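Local coordinates for protein sulfate transporter 4.1, chloroplastic (Arabidopsis thaliana, PDB 7LHV) that co-transports protons and sulfate across the membrane and may take part in regulating sulfate assimilation, at residues R202-H206 and S207-G211; W465-T468 and S469-L473. All coordinates share one frame; numbering follows the deposited sequence.

In the fold
Contact 1 (202-206 with 207-211) comes first along the chain and forms where a loop turns into the start of helix 206-229; contact 2 (465-468 with 469-473) follows much later, within helix 459-474. The long separation in sequence closes up in the fold: their centres lie about 12 Å apart and the two helices pack on each other. Ser-210 OG and Trp-465 NE1, 3.1 Å apart, form a probable hydrogen bond between them, while Thr-468 CG2 rests 3.6 Å from Val-208 O. Helix 477-496 touches both contacts, which join a predicted membrane-spanning helix to its neighbour in this SLC26 transporter; Val-208 touches a bound sphingosine 1-phosphate, and the side chain of Thr-468 lies about 6 Å from one.

Contact 1: residues R202-H206 and S207-G211; sequences RFISH and SVISG
Ser-205 and Val-208 meet where the chain enters helix 206-229, and His-206 and Ile-209 carry the contact on into the first turn. Ser-205 occupies the N-cap position. With chi1 at 67°, its OG is swung between its own backbone N and carbonyl carbon, facing Val-208 N at 3.4 Å; this capping bond is long and weak, though fairly straight. The same hydroxyl oxygen also lies against the CG2 methyl of Val-208. Ser-205 O takes two further weak bonds, a bent one from Val-208 N (121°) and a nearly straight one from Ile-209 N (165°, 3.4 Å).

Beyond the cap the regular ladder begins. His-206 O accepts from Ser-210 N at 2.9 Å, and the CB of Ser-210 sits close to that same oxygen. The CB of His-206 lies 3.3 Å from Ser-207 N, with CG anti to its own backbone N; the ring meets Ser-207 N obliquely, and the main bond of the residue is through its carbonyl.

Ile-209 reaches back over the helix start. Its CG1 lies 3.5 Å from Ser-205 O and its CD1 continues alongside that carbonyl, while CG1 also meets the CG2 methyl of Ile-204 at 4.1 Å. The two isoleucines cross at about a right angle, and the same Ile-204 methyl touches Val-208 CG1 at 3.9 Å. Leu-346 of helix 330-358 packs on both isoleucines, Phe-539 of the second subunit packs on Ser-205, and Val-208 touches a bound sphingosine 1-phosphate molecule.

A serine N-cap, with the residue before the cap in apolar contact with the fourth residue after the cap, is the hydrophobic staple of a helix N-terminus, here Ile-204 with Ile-209 at the start of a predicted membrane-spanning helix.

Contact 2: residues W465-T468 and S469-L473; sequences WTIT and STITL
Ile-471 packs on Ile-467 one turn back along helix 459-474, the two side chains side by side and pointing the same way. Traced outward, Ile-471 first sets its CB 3.4 Å from Ile-467 O, the carbonyl that also accepts its backbone N-H. CG1, placed beside the backbone N with chi1 at -78°, stays over that oxygen at 3.5 Å, and CD1 then reaches the CG2 methyl of Ile-467 at 3.9 Å. Ile-479 and Val-483 of helix 477-496 also pack on Ile-471.

Two threonines hold the helix in another way. Thr-470 OG1 turns back along the helix and donates to Thr-466 O at 3.1 Å, while Thr-470 N bonds to the same oxygen at 2.9 Å from the opposite face of the carbonyl plane. Thr-472 repeats the pattern on Thr-468 O, its OG1 donating over 2.8 Å. A valine in place of Thr-470 would probably cost Thr-466 O its hydroxyl donor, leaving the bond from the backbone N without its counterpart on the other face of the carbonyl.

Beside this, the indole of Trp-465 turns one face to Ser-469, whose CB lies 4.4 Å from the ring atom CZ3. One turn back, toward the start of the helix, Phe-462 O and Leu-464 O receive the hydroxyls of Thr-466 and Thr-468.

Four threonine hydroxyls are thus paired with carbonyls one turn earlier, so these hydroxyls are satisfied within the helix itself, which would let threonine side chains lie against apolar neighbours such as Val-208 without a polar partner from another helix.

Contact 1: residues R202-H206 and S207-G211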
loop_
_atom_site.group_PDB
_atom_site.type_symbol
_atom_site.label_atom_id
_atom_site.label_comp_id
_atom_site.label_asym_id
_atom_site.label_seq_id
_atom_site.Cartn_x
_atom_site.Cartn_y
_atom_site.Cartn_z
ATOM N N ARG A 202 8.458 -6.218 -3.786
ATOM C CA ARG A 202 9.462 -6.640 -2.816
ATOM C C ARG A 202 9.300 -5.988 -1.450
ATOM O O ARG A 202 10.163 -6.195 -0.590
ATOM C CB ARG A 202 10.860 -6.359 -3.365
ATOM C CG ARG A 202 11.119 -6.997 -4.716
ATOM C CD ARG A 202 12.538 -6.741 -5.195
ATOM N NE ARG A 202 12.629 -6.780 -6.649
ATOM C CZ ARG A 202 12.597 -7.890 -7.374
ATOM N NH1 ARG A 202 12.509 -9.083 -6.808
ATOM N NH2 ARG A 202 12.656 -7.802 -8.698
ATOM N N PHE A 203 8.244 -5.212 -1.220
ATOM C CA PHE A 203 7.975 -4.701 0.116
ATOM C C PHE A 203 7.366 -5.751 1.033
ATOM O O PHE A 203 7.268 -5.511 2.240
ATOM C CB PHE A 203 7.051 -3.480 0.046
ATOM C CG PHE A 203 5.616 -3.818 -0.241
ATOM C CD1 PHE A 203 5.162 -3.915 -1.542
ATOM C CD2 PHE A 203 4.718 -4.036 0.790
ATOM C CE1 PHE A 203 3.847 -4.227 -1.810
ATOM C CE2 PHE A 203 3.408 -4.351 0.525
ATOM C CZ PHE A 203 2.971 -4.445 -0.776
ATOM N N ILE A 204 6.948 -6.895 0.493
ATOM C CA ILE A 204 6.309 -7.924 1.304
ATOM C C ILE A 204 7.352 -8.587 2.191
ATOM O O ILE A 204 8.416 -9.007 1.718
ATOM C CB ILE A 204 5.597 -8.946 0.410
ATOM C CG1 ILE A 204 4.572 -8.240 -0.475
ATOM C CG2 ILE A 204 4.922 -10.006 1.251
ATOM C CD1 ILE A 204 3.994 -9.111 -1.554
ATOM N N SER A 205 7.054 -8.680 3.483
ATOM C CA SER A 205 8.011 -9.212 4.439
ATOM C C SER A 205 8.272 -10.687 4.177
ATOM O O SER A 205 7.422 -11.409 3.652
ATOM C CB SER A 205 7.506 -9.015 5.866
ATOM O OG SER A 205 6.357 -9.800 6.111
ATOM N N HIS A 206 9.475 -11.133 4.540
ATOM C CA HIS A 206 9.824 -12.534 4.341
ATOM C C HIS A 206 9.038 -13.447 5.270
ATOM O O HIS A 206 8.829 -14.620 4.946
ATOM C CB HIS A 206 11.324 -12.741 4.542
ATOM C CG HIS A 206 11.762 -14.160 4.363
ATOM N ND1 HIS A 206 11.654 -14.826 3.161
ATOM C CD2 HIS A 206 12.304 -15.042 5.235
ATOM C CE1 HIS A 206 12.114 -16.056 3.299
ATOM N NE2 HIS A 206 12.515 -16.212 4.549
ATOM N N SER A 207 8.600 -12.940 6.423
ATOM C CA SER A 207 7.788 -13.750 7.324
ATOM C C SER A 207 6.456 -14.115 6.685
ATOM O O SER A 207 5.982 -15.248 6.821
ATOM C CB SER A 207 7.563 -13.008 8.637
ATOM O OG SER A 207 8.789 -12.544 9.167
ATOM N N VAL A 208 5.836 -13.163 5.989
ATOM C CA VAL A 208 4.568 -13.429 5.320
ATOM C C VAL A 208 4.744 -14.499 4.251
ATOM O O VAL A 208 3.945 -15.440 4.153
ATOM C CB VAL A 208 4.005 -12.123 4.733
ATOM C CG1 VAL A 208 3.017 -12.415 3.630
ATOM C CG2 VAL A 208 3.354 -11.296 5.823
ATOM N N ILE A 209 5.800 -14.381 3.446
ATOM C CA ILE A 209 6.059 -15.361 2.396
ATOM C C ILE A 209 6.340 -16.729 3.000
ATOM O O ILE A 209 5.864 -17.752 2.499
ATOM C CB ILE A 209 7.219 -14.889 1.502
ATOM C CG1 ILE A 209 6.885 -13.542 0.866
ATOM C CG2 ILE A 209 7.517 -15.919 0.434
ATOM C CD1 ILE A 209 8.085 -12.827 0.305
ATOM N N SER A 210 7.121 -16.772 4.081
ATOM C CA SER A 210 7.439 -18.045 4.718
ATOM C C SER A 210 6.192 -18.712 5.283
ATOM O O SER A 210 6.010 -19.926 5.134
ATOM C CB SER A 210 8.477 -17.835 5.817
ATOM O OG SER A 210 8.732 -19.041 6.512
ATOM N N GLY A 211 5.321 -17.939 5.933
ATOM C CA GLY A 211 4.092 -18.516 6.458
ATOM C C GLY A 211 3.170 -19.013 5.365
ATOM O O GLY A 211 2.593 -20.101 5.470
#

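Contact 2: residues W465-T468 and S469-L473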
loop_
_atom_site.group_PDB
_atom_site.type_symbol
_atom_site.label_atom_id
_atom_site.label_comp_id
_atom_site.label_asym_id
_atom_site.label_seq_id
_atom_site.Cartn_x
_atom_site.Cartn_y
_atom_site.Cartn_z
ATOM N N TRP A 465 3.850 -14.102 10.664
ATOM C CA TRP A 465 4.030 -15.455 10.150
ATOM C C TRP A 465 2.881 -16.352 10.583
ATOM O O TRP A 465 2.292 -17.068 9.765
ATOM C CB TRP A 465 5.364 -16.016 10.646
ATOM C CG TRP A 465 5.747 -17.350 10.081
ATOM C CD1 TRP A 465 6.557 -17.578 9.011
ATOM C CD2 TRP A 465 5.343 -18.639 10.556
ATOM N NE1 TRP A 465 6.683 -18.924 8.787
ATOM C CE2 TRP A 465 5.945 -19.599 9.722
ATOM C CE3 TRP A 465 4.528 -19.075 11.603
ATOM C CZ2 TRP A 465 5.759 -20.964 9.902
ATOM C CZ3 TRP A 465 4.345 -20.432 11.779
ATOM C CH2 TRP A 465 4.958 -21.359 10.934
ATOM N N THR A 466 2.535 -16.309 11.871
ATOM C CA THR A 466 1.480 -17.170 12.391
ATOM C C THR A 466 0.127 -16.823 11.785
ATOM O O THR A 466 -0.639 -17.717 11.410
ATOM C CB THR A 466 1.422 -17.065 13.913
ATOM O OG1 THR A 466 2.709 -17.369 14.460
ATOM C CG2 THR A 466 0.404 -18.039 14.469
ATOM N N ILE A 467 -0.185 -15.529 11.677
ATOM C CA ILE A 467 -1.470 -15.123 11.117
ATOM C C ILE A 467 -1.579 -15.563 9.666
ATOM O O ILE A 467 -2.590 -16.141 9.248
ATOM C CB ILE A 467 -1.663 -13.604 11.265
ATOM C CG1 ILE A 467 -2.094 -13.255 12.689
ATOM C CG2 ILE A 467 -2.683 -13.091 10.265
ATOM C CD1 ILE A 467 -2.031 -11.780 12.995
ATOM N N THR A 468 -0.533 -15.309 8.873
ATOM C CA THR A 468 -0.578 -15.688 7.466
ATOM C C THR A 468 -0.700 -17.196 7.308
ATOM O O THR A 468 -1.506 -17.679 6.502
ATOM C CB THR A 468 0.664 -15.175 6.741
ATOM O OG1 THR A 468 0.832 -13.780 7.016
ATOM C CG2 THR A 468 0.514 -15.365 5.247
ATOM N N SER A 469 0.075 -17.960 8.084
ATOM C CA SER A 469 0.025 -19.412 7.979
ATOM C C SER A 469 -1.348 -19.947 8.356
ATOM O O SER A 469 -1.921 -20.775 7.639
ATOM C CB SER A 469 1.105 -20.032 8.864
ATOM O OG SER A 469 0.975 -21.440 8.908
ATOM N N THR A 470 -1.905 -19.470 9.473
ATOM C CA THR A 470 -3.202 -19.967 9.922
ATOM C C THR A 470 -4.307 -19.615 8.936
ATOM O O THR A 470 -5.163 -20.452 8.626
ATOM C CB THR A 470 -3.521 -19.407 11.307
ATOM O OG1 THR A 470 -2.580 -19.919 12.259
ATOM C CG2 THR A 470 -4.921 -19.802 11.732
ATOM N N ILE A 471 -4.301 -18.384 8.423
ATOM C CA ILE A 471 -5.361 -17.971 7.512
ATOM C C ILE A 471 -5.256 -18.719 6.190
ATOM O O ILE A 471 -6.270 -19.152 5.630
ATOM C CB ILE A 471 -5.331 -16.444 7.322
ATOM C CG1 ILE A 471 -5.970 -15.764 8.531
ATOM C CG2 ILE A 471 -6.052 -16.043 6.051
ATOM C CD1 ILE A 471 -5.930 -14.267 8.478
ATOM N N THR A 472 -4.039 -18.903 5.672
ATOM C CA THR A 472 -3.887 -19.681 4.449
ATOM C C THR A 472 -4.269 -21.139 4.664
ATOM O O THR A 472 -4.806 -21.778 3.753
ATOM C CB THR A 472 -2.454 -19.571 3.933
ATOM O OG1 THR A 472 -2.086 -18.191 3.837
ATOM C CG2 THR A 472 -2.324 -20.214 2.569
ATOM N N LEU A 473 -4.016 -21.677 5.856
ATOM C CA LEU A 473 -4.367 -23.062 6.137
ATOM C C LEU A 473 -5.877 -23.251 6.192
ATOM O O LEU A 473 -6.423 -24.161 5.556
ATOM C CB LEU A 473 -3.723 -23.492 7.453
ATOM C CG LEU A 473 -3.302 -24.950 7.595
ATOM C CD1 LEU A 473 -2.179 -25.273 6.635
ATOM C CD2 LEU A 473 -2.896 -25.245 9.028
#